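Local coordinates for beta-N-acetylglucosaminidase-like protein Glycoside hydrolase family 20 (Flavobacterium johnsoniae, PDB 6YHH) that probably removes terminal N-acetylhexosamine units from chitin-derived oligosaccharides, as a beta-N-acetylglucosaminidase of glycoside hydrolase family 20 used in bacterial chitin degradation, at residues D38-G43 and G112-L117; E90-S95 and R143-G148. All blocks are in the same frame, centred on the assembly; numbering follows the deposited sequence.

Interaction 1 of 2, residues D38-G43 and G112-L117; sequences DSRIFG and GALHGL
Leu114 spreads its two methyl groups over two neighbouring side chains at the start of another helix, CD1 reaching Arg40 and CD2 reaching Ile41. The contact joins two helices that lie on the mixed sheet of the domain preceding the catalytic barrel in family 20 enzymes: helix 40-56, met at its first turn, and helix 110-123. The helices do not press backbone to backbone, for the nearest CA atoms, those of Ile41 and Leu114, stand 7.0 Å apart, and branched aliphatic side chains fill the gap.

Ile41 has CG1 anti to the backbone N (chi1 -170°), which carries CD1 across to the other helix. There CD1 touches Ala113 CB at 3.9 Å and Leu114 CD2 at 4.2 Å. Alanine suits its place because a single methyl gives CD1 something to rest on without pushing the helices apart; the same methyl also meets Ile78 and Cys80 of strand 76-80 and Ile105 of strand 102-107. Ile41 itself packs on Ile33 of strand 31-35, so both helices share an apolar seam with the sheet.

Arg40 meets the other methyl of Leu114 with its aliphatic stem, which crosses the leucine at about a right angle, Arg40 CD lying 4.0 Å from Leu114 CD1. The long residue fits because its methylenes serve the apolar contact while its charged end bends off to acids: Asp221 holds NH2 in a salt bridge and Asp110 pairs with NH1. Asp38 adds a third negative charge over one guanidinium face, a purely electrostatic pairing. The same carboxylate also caps the start of the helix, its OD2 accepting from the backbone N of Arg40 at 2.9 Å with an N-H...O angle of 165°.

Interaction 2 of 2, residues E90-S95 and R143-G148; sequences EDESYS and RFTWRG
Arg147 and Glu92 meet end-on in a two-pronged salt bridge that ties a loop of the preceding domain, just ahead of strand 94-99, to strand 146-152 of the catalytic TIM barrel. The two side chains come from opposite directions. NH2 of Arg147 donates to Glu92 OE1 at 2.8 Å and NH1 donates to Glu92 OE2 at 2.9 Å, both on the syn sides of the carboxylate, although its plane is turned 35° from the guanidinium. Glu92 OE1 is also hydrogen-bonded to His115 NE2 of helix 110-123.

This is the tight, buried half. Arginine suits it by having several N-H groups fanned out in one plane: NH1 also donates to Phe144 O, in the carbonyl plane, and NH2 to Lys174 O, which holds the guanidinium against rotation. A bend at chi3 (-53°) turns that group toward the glutamate. A leucine in place of Arg147 would probably leave the buried Glu92 carboxylate without the guanidinium charge opposite it, with His115 and a water as its remaining partners here, and Phe144 O without this donor.

The looser half lies between Glu90 and Thr145, both partly exposed, where the nearest direct approach is 4.3 Å, from Glu90 N to Thr145 OG1. That water fills in there. Threonine's small hydroxyl can both donate and accept: OG1 takes a bond from Tyr89 N and donates to the water at 2.7 Å, and the water in turn donates to Glu90 O and Glu92 OE2.

In the fold
From the N terminus, the chain enters helix 40-56 at residues 38-43, then passes residues 90-95, a loop running into strand 94-99. Helix 110-123 brings residues 112-117 back, closing interaction 1 over a 68-residue loop within the preceding domain. The chain then leaves that domain, and residues 143-148, at the first barrel strand, close interaction 2 over 47 residues. The segments alternate, so the two loops cross rather than nest. Interaction 1 joins two helices of one domain, whereas interaction 2 bridges two domains. Helix 110-123 connects them: its His115 NE2 lies 2.7 Å from Glu92 OE1, a probable hydrogen bond, and Gly116 CA packs on Tyr94 CE2.

Interaction 1 of 2, residues D38-G43 and G112-L117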
loop_
_atom_site.group_PDB
_atom_site.type_symbol
_atom_site.label_atom_id
_atom_site.label_comp_id
_atom_site.label_asym_id
_atom_site.label_seq_id
_atom_site.Cartn_x
_atom_site.Cartn_y
_atom_site.Cartn_z
ATOM N N ASP A 38 -16.224 -26.271 3.508
ATOM C CA ASP A 38 -16.153 -25.331 4.596
ATOM C C ASP A 38 -16.562 -23.983 4.073
ATOM O O ASP A 38 -16.355 -23.695 2.892
ATOM C CB ASP A 38 -14.718 -25.287 5.224
ATOM C CG ASP A 38 -14.625 -24.363 6.371
ATOM O OD1 ASP A 38 -14.853 -24.780 7.549
ATOM O OD2 ASP A 38 -14.324 -23.129 6.140
ATOM N N SER A 39 -17.148 -23.132 4.929
ATOM C CA SER A 39 -17.587 -21.795 4.502
ATOM C C SER A 39 -16.497 -20.869 3.967
ATOM O O SER A 39 -16.793 -19.890 3.284
ATOM C CB SER A 39 -18.306 -21.078 5.658
ATOM O OG SER A 39 -17.474 -20.951 6.801
ATOM N N ARG A 40 -15.223 -21.187 4.187
ATOM C CA ARG A 40 -14.142 -20.375 3.572
ATOM C C ARG A 40 -14.196 -20.372 2.077
ATOM O O ARG A 40 -13.665 -19.490 1.395
ATOM C CB ARG A 40 -12.777 -20.880 4.045
ATOM C CG ARG A 40 -12.327 -22.242 3.504
ATOM C CD ARG A 40 -10.901 -22.677 3.914
ATOM N NE ARG A 40 -10.753 -22.754 5.377
ATOM C CZ ARG A 40 -11.060 -23.792 6.134
ATOM N NH1 ARG A 40 -11.495 -24.924 5.545
ATOM N NH2 ARG A 40 -10.993 -23.698 7.440
ATOM N N ILE A 41 -14.950 -21.328 1.508
ATOM C CA ILE A 41 -15.051 -21.347 0.054
ATOM C C ILE A 41 -15.748 -20.076 -0.480
ATOM O O ILE A 41 -15.471 -19.651 -1.627
ATOM C CB ILE A 41 -15.772 -22.661 -0.448
ATOM C CG1 ILE A 41 -15.682 -22.844 -1.942
ATOM C CG2 ILE A 41 -17.253 -22.571 -0.081
ATOM C CD1 ILE A 41 -14.293 -23.054 -2.521
ATOM N N PHE A 42 -16.660 -19.480 0.285
ATOM C CA PHE A 42 -17.498 -18.369 -0.233
ATOM C C PHE A 42 -16.684 -17.100 -0.529
ATOM O O PHE A 42 -16.749 -16.548 -1.601
ATOM C CB PHE A 42 -18.696 -18.109 0.671
ATOM C CG PHE A 42 -19.611 -19.324 0.770
ATOM C CD1 PHE A 42 -20.154 -19.901 -0.373
ATOM C CD2 PHE A 42 -19.818 -19.910 2.003
ATOM C CE1 PHE A 42 -20.981 -21.050 -0.264
ATOM C CE2 PHE A 42 -20.643 -21.037 2.112
ATOM C CZ PHE A 42 -21.179 -21.589 0.989
ATOM N N GLY A 43 -15.864 -16.728 0.433
ATOM C CA GLY A 43 -15.024 -15.533 0.206
ATOM C C GLY A 43 -14.029 -15.855 -0.893
ATOM O O GLY A 43 -13.686 -14.952 -1.707
ATOM N N GLY A 112 -8.468 -27.789 -1.703
ATOM C CA GLY A 112 -8.146 -28.033 -3.091
ATOM C C GLY A 112 -8.868 -27.128 -4.064
ATOM O O GLY A 112 -8.303 -26.675 -5.055
ATOM N N ALA A 113 -10.132 -26.829 -3.802
ATOM C CA ALA A 113 -10.855 -25.910 -4.697
ATOM C C ALA A 113 -10.265 -24.497 -4.706
ATOM O O ALA A 113 -10.190 -23.886 -5.744
ATOM C CB ALA A 113 -12.308 -25.853 -4.376
ATOM N N LEU A 114 -9.872 -24.007 -3.526
ATOM C CA LEU A 114 -9.197 -22.701 -3.453
ATOM C C LEU A 114 -7.939 -22.699 -4.317
ATOM O O LEU A 114 -7.651 -21.764 -5.024
ATOM C CB LEU A 114 -8.867 -22.315 -2.032
ATOM C CG LEU A 114 -10.067 -21.977 -1.177
ATOM C CD1 LEU A 114 -9.633 -21.715 0.228
ATOM C CD2 LEU A 114 -10.864 -20.809 -1.723
ATOM N N HIS A 115 -7.175 -23.778 -4.269
ATOM C CA HIS A 115 -6.007 -23.894 -5.098
ATOM C C HIS A 115 -6.389 -23.885 -6.570
ATOM O O HIS A 115 -5.733 -23.269 -7.452
ATOM C CB HIS A 115 -5.205 -25.198 -4.788
ATOM C CG HIS A 115 -4.618 -25.282 -3.409
ATOM N ND1 HIS A 115 -4.100 -24.184 -2.713
ATOM C CD2 HIS A 115 -4.434 -26.350 -2.605
ATOM C CE1 HIS A 115 -3.634 -24.590 -1.542
ATOM N NE2 HIS A 115 -3.804 -25.915 -1.468
ATOM N N GLY A 116 -7.438 -24.634 -6.902
ATOM C CA GLY A 116 -7.825 -24.705 -8.306
ATOM C C GLY A 116 -8.250 -23.406 -8.884
ATOM O O GLY A 116 -8.064 -23.166 -10.086
ATOM N N LEU A 117 -8.851 -22.534 -8.047
ATOM C CA LEU A 117 -9.187 -21.222 -8.538
ATOM C C LEU A 117 -7.934 -20.417 -8.959
ATOM O O LEU A 117 -7.947 -19.669 -9.934
ATOM C CB LEU A 117 -9.949 -20.449 -7.472
ATOM C CG LEU A 117 -11.360 -20.956 -7.108
ATOM C CD1 LEU A 117 -11.817 -20.167 -5.877
ATOM C CD2 LEU A 117 -12.240 -20.873 -8.318
#

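Interaction 2 of 2, residues E90-S95 and R143-G148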
loop_
_atom_site.group_PDB
_atom_site.type_symbol
_atom_site.label_atom_id
_atom_site.label_comp_id
_atom_site.label_asym_id
_atom_site.label_seq_id
_atom_site.Cartn_x
_atom_site.Cartn_y
_atom_site.Cartn_z
ATOM N N GLU A 90 -3.486 -32.374 5.099
ATOM C CA GLU A 90 -4.769 -32.359 4.464
ATOM C C GLU A 90 -4.657 -32.790 3.028
ATOM O O GLU A 90 -3.652 -32.603 2.364
ATOM C CB GLU A 90 -5.339 -30.945 4.488
ATOM C CG GLU A 90 -5.784 -30.437 5.814
ATOM C CD GLU A 90 -7.115 -31.049 6.211
ATOM O OE1 GLU A 90 -8.186 -30.867 5.490
ATOM O OE2 GLU A 90 -7.039 -31.781 7.223
ATOM N N ASP A 91 -5.747 -33.341 2.515
ATOM C CA ASP A 91 -5.859 -33.620 1.105
ATOM C C ASP A 91 -6.158 -32.310 0.387
ATOM O O ASP A 91 -7.265 -31.723 0.544
ATOM C CB ASP A 91 -7.042 -34.624 0.846
ATOM C CG ASP A 91 -7.185 -34.975 -0.577
ATOM O OD1 ASP A 91 -6.694 -34.288 -1.458
ATOM O OD2 ASP A 91 -7.895 -35.959 -0.930
ATOM N N GLU A 92 -5.154 -31.772 -0.311
ATOM C CA GLU A 92 -5.237 -30.448 -0.971
ATOM C C GLU A 92 -5.355 -30.626 -2.461
ATOM O O GLU A 92 -5.158 -29.680 -3.237
ATOM C CB GLU A 92 -3.932 -29.637 -0.654
ATOM C CG GLU A 92 -3.830 -29.241 0.782
ATOM C CD GLU A 92 -2.555 -28.441 0.974
ATOM O OE1 GLU A 92 -2.598 -27.243 0.572
ATOM O OE2 GLU A 92 -1.525 -28.999 1.406
ATOM N N SER A 93 -5.694 -31.837 -2.880
ATOM C CA SER A 93 -5.787 -32.132 -4.319
ATOM C C SER A 93 -7.018 -31.516 -4.981
ATOM O O SER A 93 -7.987 -31.177 -4.307
ATOM C CB SER A 93 -5.875 -33.656 -4.553
ATOM O OG SER A 93 -7.062 -34.292 -4.053
ATOM N N TYR A 94 -6.997 -31.423 -6.312
ATOM C CA TYR A 94 -8.148 -30.947 -7.067
ATOM C C TYR A 94 -7.954 -31.373 -8.486
ATOM O O TYR A 94 -6.808 -31.699 -8.897
ATOM C CB TYR A 94 -8.339 -29.395 -7.000
ATOM C CG TYR A 94 -7.206 -28.642 -7.692
ATOM C CD1 TYR A 94 -5.990 -28.381 -7.017
ATOM C CD2 TYR A 94 -7.283 -28.298 -9.026
ATOM C CE1 TYR A 94 -4.932 -27.786 -7.677
ATOM C CE2 TYR A 94 -6.234 -27.713 -9.684
ATOM C CZ TYR A 94 -5.050 -27.476 -9.052
ATOM O OH TYR A 94 -4.006 -26.965 -9.817
ATOM N N SER A 95 -9.077 -31.351 -9.241
ATOM C CA SER A 95 -9.026 -31.419 -10.701
ATOM C C SER A 95 -9.772 -30.221 -11.276
ATOM O O SER A 95 -10.684 -29.672 -10.648
ATOM C CB SER A 95 -9.636 -32.708 -11.279
ATOM O OG SER A 95 -10.971 -32.729 -10.918
ATOM N N ARG A 143 3.540 -31.726 -3.517
ATOM C CA ARG A 143 4.606 -32.611 -3.124
ATOM C C ARG A 143 4.864 -32.645 -1.647
ATOM O O ARG A 143 5.047 -33.753 -1.063
ATOM C CB ARG A 143 5.896 -32.234 -3.883
ATOM C CG ARG A 143 7.081 -33.170 -3.609
ATOM C CD ARG A 143 8.326 -32.731 -4.384
ATOM N NE ARG A 143 9.444 -33.557 -3.946
ATOM C CZ ARG A 143 10.723 -33.147 -3.992
ATOM N NH1 ARG A 143 11.042 -31.947 -4.456
ATOM N NH2 ARG A 143 11.703 -33.894 -3.509
ATOM N N PHE A 144 4.829 -31.483 -0.953
ATOM C CA PHE A 144 5.075 -31.417 0.484
ATOM C C PHE A 144 3.893 -30.787 1.134
ATOM O O PHE A 144 3.250 -29.856 0.535
ATOM C CB PHE A 144 6.322 -30.529 0.807
ATOM C CG PHE A 144 7.620 -31.103 0.297
ATOM C CD1 PHE A 144 8.217 -32.162 0.982
ATOM C CD2 PHE A 144 8.253 -30.618 -0.851
ATOM C CE1 PHE A 144 9.408 -32.719 0.491
ATOM C CE2 PHE A 144 9.436 -31.169 -1.300
ATOM C CZ PHE A 144 10.013 -32.215 -0.605
ATOM N N THR A 145 3.667 -31.184 2.366
ATOM C CA THR A 145 2.546 -30.616 3.096
ATOM C C THR A 145 2.781 -29.223 3.779
ATOM O O THR A 145 1.816 -28.519 4.030
ATOM C CB THR A 145 1.983 -31.646 4.159
ATOM O OG1 THR A 145 0.645 -31.301 4.519
ATOM C CG2 THR A 145 2.829 -31.729 5.401
ATOM N N TRP A 146 4.034 -28.892 4.087
ATOM C CA TRP A 146 4.426 -27.643 4.754
ATOM C C TRP A 146 5.081 -26.805 3.709
ATOM O O TRP A 146 6.147 -27.118 3.264
ATOM C CB TRP A 146 5.389 -27.960 5.924
ATOM C CG TRP A 146 5.751 -26.774 6.731
ATOM C CD1 TRP A 146 6.335 -25.592 6.281
ATOM C CD2 TRP A 146 5.552 -26.623 8.133
ATOM N NE1 TRP A 146 6.530 -24.727 7.345
ATOM C CE2 TRP A 146 6.014 -25.298 8.482
ATOM C CE3 TRP A 146 4.982 -27.428 9.112
ATOM C CZ2 TRP A 146 6.019 -24.859 9.779
ATOM C CZ3 TRP A 146 4.933 -26.956 10.413
ATOM C CH2 TRP A 146 5.471 -25.669 10.717
ATOM N N ARG A 147 4.390 -25.768 3.241
ATOM C CA ARG A 147 4.882 -24.906 2.180
ATOM C C ARG A 147 4.724 -23.451 2.670
ATOM O O ARG A 147 3.655 -22.845 2.568
ATOM C CB ARG A 147 4.131 -25.133 0.879
ATOM C CG ARG A 147 4.085 -26.619 0.508
ATOM C CD ARG A 147 3.345 -26.868 -0.758
ATOM N NE ARG A 147 2.013 -26.294 -0.795
ATOM C CZ ARG A 147 0.961 -26.791 -0.153
ATOM N NH1 ARG A 147 1.043 -27.976 0.467
ATOM N NH2 ARG A 147 -0.158 -26.157 -0.156
ATOM N N GLY A 148 5.822 -22.945 3.258
ATOM C CA GLY A 148 5.762 -21.784 4.128
ATOM C C GLY A 148 6.577 -20.540 3.758
ATOM O O GLY A 148 7.569 -20.600 2.992
HETATM O O HOH W 1 -1.177 -31.401 2.484
#